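Local atomic coordinates of cytosolic phospholipase A2 delta (Homo sapiens, PDB entry 5IZ5), a protein that hydrolyses glycerophospholipids at the sn-2 position in a calcium-dependent manner, with a preference for linoleic acid, releasing a lysophospholipid and a free fatty acid. Residues B[158-163]-B[613-618]; B[494-499]-B[638-643]. The protein carries 3 engineered substitutions. All blocks are in the same frame, centred on the assembly; numbering follows the deposited sequence.

Interaction 1: residues B[158-163]-B[613-618]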
loop_
_atom_site.group_PDB
_atom_site.type_symbol
_atom_site.label_atom_id
_atom_site.label_comp_id
_atom_site.label_asym_id
_atom_site.label_seq_id
_atom_site.Cartn_x
_atom_site.Cartn_y
_atom_site.Cartn_z
ATOM N N LYS B 158 2.926 3.822 19.205
ATOM C CA LYS B 158 2.113 4.980 19.614
ATOM C C LYS B 158 1.052 5.425 18.598
ATOM O O LYS B 158 0.341 6.399 18.846
ATOM C CB LYS B 158 2.993 6.167 20.033
ATOM C CG LYS B 158 3.963 5.848 21.161
ATOM C CD LYS B 158 3.244 5.345 22.401
ATOM C CE LYS B 158 4.243 5.085 23.522
ATOM N NZ LYS B 158 3.772 5.522 24.866
ATOM N N VAL B 159 0.930 4.718 17.475
ATOM C CA VAL B 159 -0.209 4.936 16.564
ATOM C C VAL B 159 -0.956 3.619 16.313
ATOM O O VAL B 159 -2.174 3.588 16.396
ATOM C CB VAL B 159 0.148 5.719 15.269
ATOM C CG1 VAL B 159 1.525 6.351 15.353
ATOM C CG2 VAL B 159 -0.016 4.875 14.019
ATOM N N ILE B 160 -0.221 2.539 16.061
ATOM C CA ILE B 160 -0.795 1.207 15.942
ATOM C C ILE B 160 -0.503 0.432 17.218
ATOM O O ILE B 160 0.605 0.519 17.732
ATOM C CB ILE B 160 -0.138 0.439 14.774
ATOM C CG1 ILE B 160 -0.645 0.947 13.412
ATOM C CG2 ILE B 160 -0.313 -1.070 14.904
ATOM C CD1 ILE B 160 -2.134 0.814 13.175
ATOM N N VAL B 161 -1.478 -0.350 17.679
ATOM C CA VAL B 161 -1.356 -1.190 18.867
ATOM C C VAL B 161 -1.627 -2.649 18.515
ATOM O O VAL B 161 -2.643 -2.987 17.894
ATOM C CB VAL B 161 -2.375 -0.804 19.959
ATOM C CG1 VAL B 161 -2.270 -1.739 21.159
ATOM C CG2 VAL B 161 -2.175 0.636 20.402
ATOM N N ALA B 162 -0.706 -3.506 18.931
ATOM C CA ALA B 162 -0.904 -4.937 18.898
ATOM C C ALA B 162 -1.415 -5.377 20.272
ATOM O O ALA B 162 -0.711 -5.264 21.291
ATOM C CB ALA B 162 0.397 -5.625 18.558
ATOM N N ARG B 163 -2.657 -5.853 20.299
ATOM C CA ARG B 163 -3.283 -6.324 21.536
ATOM C C ARG B 163 -2.669 -7.656 21.932
ATOM O O ARG B 163 -2.164 -8.384 21.072
ATOM C CB ARG B 163 -4.789 -6.493 21.338
ATOM C CG ARG B 163 -5.523 -5.228 20.911
ATOM C CD ARG B 163 -5.441 -4.144 21.970
ATOM N NE ARG B 163 -6.047 -4.587 23.230
ATOM C CZ ARG B 163 -7.340 -4.478 23.547
ATOM N NH1 ARG B 163 -8.209 -3.917 22.707
ATOM N NH2 ARG B 163 -7.767 -4.939 24.718
ATOM N N LEU B 613 -4.913 -5.160 13.829
ATOM C CA LEU B 613 -4.238 -4.184 14.678
ATOM C C LEU B 613 -5.190 -3.040 14.975
ATOM O O LEU B 613 -6.096 -2.749 14.181
ATOM C CB LEU B 613 -2.972 -3.656 14.000
ATOM C CG LEU B 613 -1.881 -4.703 13.771
ATOM C CD1 LEU B 613 -0.808 -4.166 12.838
ATOM C CD2 LEU B 613 -1.285 -5.160 15.097
ATOM N N GLN B 614 -4.983 -2.387 16.116
ATOM C CA GLN B 614 -5.880 -1.333 16.561
ATOM C C GLN B 614 -5.162 0.004 16.718
ATOM O O GLN B 614 -3.944 0.054 16.858
ATOM C CB GLN B 614 -6.547 -1.759 17.864
ATOM C CG GLN B 614 -7.145 -3.166 17.790
ATOM C CD GLN B 614 -7.944 -3.555 19.016
ATOM O OE1 GLN B 614 -7.843 -2.915 20.061
ATOM N NE2 GLN B 614 -8.752 -4.610 18.890
ATOM N N LEU B 615 -5.926 1.091 16.685
ATOM C CA LEU B 615 -5.348 2.426 16.777
ATOM C C LEU B 615 -5.119 2.812 18.227
ATOM O O LEU B 615 -5.978 2.595 19.073
ATOM C CB LEU B 615 -6.245 3.470 16.096
ATOM C CG LEU B 615 -6.308 3.498 14.563
ATOM C CD1 LEU B 615 -4.912 3.553 13.958
ATOM C CD2 LEU B 615 -7.088 2.318 14.001
ATOM N N HIS B 616 -3.974 3.432 18.493
ATOM C CA HIS B 616 -3.629 3.908 19.832
ATOM C C HIS B 616 -4.570 5.049 20.216
ATOM O O HIS B 616 -5.060 5.774 19.352
ATOM C CB HIS B 616 -2.175 4.388 19.858
ATOM C CG HIS B 616 -1.602 4.525 21.232
ATOM N ND1 HIS B 616 -1.853 5.608 22.043
ATOM C CD2 HIS B 616 -0.782 3.716 21.936
ATOM C CE1 HIS B 616 -1.228 5.455 23.193
ATOM N NE2 HIS B 616 -0.562 4.317 23.150
ATOM N N GLN B 617 -4.836 5.199 21.509
ATOM C CA GLN B 617 -5.752 6.241 22.002
ATOM C C GLN B 617 -5.368 7.647 21.533
ATOM O O GLN B 617 -6.233 8.466 21.232
ATOM C CB GLN B 617 -5.833 6.196 23.530
ATOM C CG GLN B 617 -6.701 7.268 24.184
ATOM C CD GLN B 617 -8.146 7.287 23.705
ATOM O OE1 GLN B 617 -8.682 8.350 23.417
ATOM N NE2 GLN B 617 -8.784 6.124 23.633
ATOM N N ASP B 618 -4.079 7.934 21.436
ATOM C CA ASP B 618 -3.679 9.255 20.970
ATOM C C ASP B 618 -2.928 9.202 19.636
ATOM O O ASP B 618 -2.062 10.032 19.363
ATOM C CB ASP B 618 -2.968 10.098 22.058
ATOM C CG ASP B 618 -2.125 9.278 22.994
ATOM O OD1 ASP B 618 -2.536 9.013 24.148
ATOM O OD2 ASP B 618 -1.027 8.918 22.559
#
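The imidazole of His616 carries the CA-H of Lys158 off-centre over one face, a CH-pi contact with CA 4.3 Å from the ring centroid. Its CD2 meets Val161 CG2 obliquely at 3.7 Å. At the ring edge, ND1 accepts the amide of Asp618 almost in plane, a long bond of 3.3 Å between ND1 and Asp618 N that helps to set the ring's rotation. CG lies anti to the backbone N (chi1 -163°), which sets the ring against Lys158 and Val161, and the Lys158 chain runs alongside it. The Arg163 guanidinium takes Gln614 OE1 at its edge and in its plane, 2.9 Å from NH1. The amide plane stands 73° from that of the guanidinium, and NH1 is tilted from the carbonyl plane. The stronger partner of Arg163 is Glu152, which forms a salt bridge through NE.

Between these two groups the backbones pair antiparallel. Val161 and Gln614 form the hydrogen-bonded pair, with Val161 N to Gln614 O at only 2.6 Å and the return bond from Gln614 N to Val161 O at 3.0 Å, and His616 N bonds to Val159 O. Ile160 and Leu615, a non-hydrogen-bonded pair, project from the sheet face opposite Val161 and Gln614, and their CD1 atoms meet at 4.0 Å. Ile160 also crosses Leu613 at about a right angle, its CG2 3.8 Å from Leu613 CD1.

Residues 614-615 thus join a strand of the large antiparallel sheet that also holds C2-region strands, linking it to the catalytic (PLA2c) region of the same chain. Chemically, backbone bonds set the register, while the two faces differ: one is lined by Ile160, Leu613 and Leu615, the other mixes Val161 with the Arg163-Gln614 bond and His616, whose buried NE2 has no partner in the model.

Interaction 2: residues B[494-499]-B[638-643]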
loop_
_atom_site.group_PDB
_atom_site.type_symbol
_atom_site.label_atom_id
_atom_site.label_comp_id
_atom_site.label_asym_id
_atom_site.label_seq_id
_atom_site.Cartn_x
_atom_site.Cartn_y
_atom_site.Cartn_z
ATOM N N PHE B 494 3.389 1.045 5.406
ATOM C CA PHE B 494 2.664 2.292 5.414
ATOM C C PHE B 494 3.462 3.340 6.148
ATOM O O PHE B 494 3.755 3.170 7.330
ATOM C CB PHE B 494 1.325 2.123 6.156
ATOM C CG PHE B 494 0.298 1.354 5.400
ATOM C CD1 PHE B 494 -0.747 2.020 4.777
ATOM C CD2 PHE B 494 0.334 -0.041 5.348
ATOM C CE1 PHE B 494 -1.715 1.318 4.094
ATOM C CE2 PHE B 494 -0.634 -0.747 4.661
ATOM C CZ PHE B 494 -1.660 -0.062 4.032
ATOM N N LEU B 495 3.766 4.438 5.462
ATOM C CA LEU B 495 4.421 5.580 6.095
ATOM C C LEU B 495 3.546 6.174 7.225
ATOM O O LEU B 495 4.032 6.483 8.303
ATOM C CB LEU B 495 4.767 6.645 5.041
ATOM C CG LEU B 495 5.752 6.233 3.932
ATOM C CD1 LEU B 495 5.879 7.325 2.871
ATOM C CD2 LEU B 495 7.119 5.878 4.496
ATOM N N LYS B 496 2.244 6.282 6.990
ATOM C CA LYS B 496 1.318 6.847 7.983
ATOM C C LYS B 496 1.242 6.049 9.306
ATOM O O LYS B 496 1.152 6.637 10.390
ATOM C CB LYS B 496 -0.085 6.951 7.369
ATOM C CG LYS B 496 -1.156 7.649 8.211
ATOM C CD LYS B 496 -2.552 7.064 7.950
ATOM C CE LYS B 496 -3.206 7.608 6.707
ATOM N NZ LYS B 496 -4.665 7.332 6.739
ATOM N N TYR B 497 1.281 4.722 9.225
ATOM C CA TYR B 497 1.061 3.870 10.410
ATOM C C TYR B 497 2.358 3.334 11.035
ATOM O O TYR B 497 2.332 2.703 12.108
ATOM C CB TYR B 497 0.154 2.688 10.062
ATOM C CG TYR B 497 -1.215 3.047 9.529
ATOM C CD1 TYR B 497 -2.186 3.595 10.352
ATOM C CD2 TYR B 497 -1.547 2.802 8.210
ATOM C CE1 TYR B 497 -3.445 3.918 9.860
ATOM C CE2 TYR B 497 -2.796 3.108 7.708
ATOM C CZ TYR B 497 -3.744 3.667 8.538
ATOM O OH TYR B 497 -4.988 3.975 8.046
ATOM N N GLY B 498 3.488 3.570 10.367
ATOM C CA GLY B 498 4.773 3.092 10.855
ATOM C C GLY B 498 4.807 1.582 11.018
ATOM O O GLY B 498 5.256 1.068 12.038
ATOM N N ALA B 499 4.345 0.877 9.994
ATOM C CA ALA B 499 4.143 -0.565 10.080
ATOM C C ALA B 499 4.574 -1.217 8.783
ATOM O O ALA B 499 4.093 -0.857 7.713
ATOM C CB ALA B 499 2.684 -0.868 10.383
ATOM N N SER B 638 -12.328 3.954 13.680
ATOM C CA SER B 638 -12.993 2.714 13.268
ATOM C C SER B 638 -13.048 2.538 11.743
ATOM O O SER B 638 -13.226 1.419 11.267
ATOM C CB SER B 638 -14.397 2.622 13.877
ATOM O OG SER B 638 -15.139 3.803 13.632
ATOM N N GLN B 639 -12.881 3.625 10.985
ATOM C CA GLN B 639 -12.880 3.570 9.517
ATOM C C GLN B 639 -11.479 3.566 8.891
ATOM O O GLN B 639 -11.354 3.735 7.681
ATOM C CB GLN B 639 -13.670 4.748 8.938
ATOM C CG GLN B 639 -14.957 5.073 9.686
ATOM C CD GLN B 639 -15.771 6.160 9.000
ATOM O OE1 GLN B 639 -15.274 7.265 8.753
ATOM N NE2 GLN B 639 -17.031 5.856 8.689
ATOM N N LEU B 640 -10.433 3.369 9.694
ATOM C CA LEU B 640 -9.067 3.337 9.155
ATOM C C LEU B 640 -8.671 1.954 8.631
ATOM O O LEU B 640 -9.416 0.995 8.787
ATOM C CB LEU B 640 -8.070 3.844 10.202
ATOM C CG LEU B 640 -8.165 5.342 10.522
ATOM C CD1 LEU B 640 -7.008 5.780 11.402
ATOM C CD2 LEU B 640 -8.200 6.194 9.261
ATOM N N THR B 641 -7.488 1.860 8.020
ATOM C CA THR B 641 -7.071 0.641 7.313
ATOM C C THR B 641 -6.820 -0.621 8.174
ATOM O O THR B 641 -7.037 -1.738 7.682
ATOM C CB THR B 641 -5.826 0.925 6.426
ATOM O OG1 THR B 641 -6.155 1.923 5.452
ATOM C CG2 THR B 641 -5.334 -0.319 5.695
ATOM N N PRO B 642 -6.362 -0.465 9.434
ATOM C CA PRO B 642 -6.028 -1.655 10.224
ATOM C C PRO B 642 -7.140 -2.701 10.292
ATOM O O PRO B 642 -6.851 -3.891 10.282
ATOM C CB PRO B 642 -5.738 -1.075 11.610
ATOM C CG PRO B 642 -5.168 0.262 11.311
ATOM C CD PRO B 642 -5.996 0.768 10.156
ATOM N N LYS B 643 -8.392 -2.260 10.317
ATOM C CA LYS B 643 -9.514 -3.183 10.406
ATOM C C LYS B 643 -9.915 -3.859 9.089
ATOM O O LYS B 643 -10.767 -4.743 9.108
ATOM C CB LYS B 643 -10.684 -2.544 11.164
ATOM C CG LYS B 643 -12.045 -2.460 10.506
ATOM C CD LYS B 643 -12.199 -1.239 9.619
ATOM C CE LYS B 643 -13.549 -1.255 8.922
ATOM N NZ LYS B 643 -13.671 -0.145 7.938
#
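Tyr497 OH receives the contact's hydrogen bond, from Thr641 N at 3.3 Å with a fairly straight N-H...O angle of 164°. The same hydroxyl is also bonded to Glu483 OE1, and Thr641 OG1 to OE2 of that carboxylate, so one carboxylate holds both partners. Lys496 probably helps to balance that charge: its NZ forms salt bridges with Glu483 and Asp634, while its CD lies 3.6 Å above one face of the Tyr497 ring, toward the rim.

Apolar contacts complete the grip on the phenol. Pro642 CD comes obliquely to within 4.0 Å of Tyr497 CZ, Leu640 CD1 sits near the ring plane by CE1, and Thr641 CB lies beside CE2. Thr641 turns OG1 to the Glu483 side (chi1 -61°), which leaves CG2 to meet Phe494 CZ at 4.0 Å. A phenylalanine in place of Tyr497 would keep the ring but is likely to leave the Thr641 amide without its acceptor and Glu483 short of one partner.

Phe494 faces both Gly498 and Ala499, a G1 beta bulge in the beta hairpin of strands 492-494 and 499-501, which here packs on the loop leading to strand 649-650.

Interactions 1 and 2 touch directly, their centres about 9 Å apart. Leu613 O lies against Pro642 CB at 3.1 Å, and Ile160 CD1 packs on Pro642 CG at 3.6 Å. Ile160 CG1 and Val159 CG2 each come within 3.7 Å of Tyr497 O. Asn157 bridges the two contacts: its OD1 accepts the amides of Val159 and Ile160, and its ND2 donates to Tyr497 O. Pro642 is also backbone-bonded to Gly612, next to Leu613. Together they form a buried junction between the antiparallel sheet of strand 160-172 and the phospholipase region, away from the nucleophile Ser365 and the probable proton acceptor Asp651.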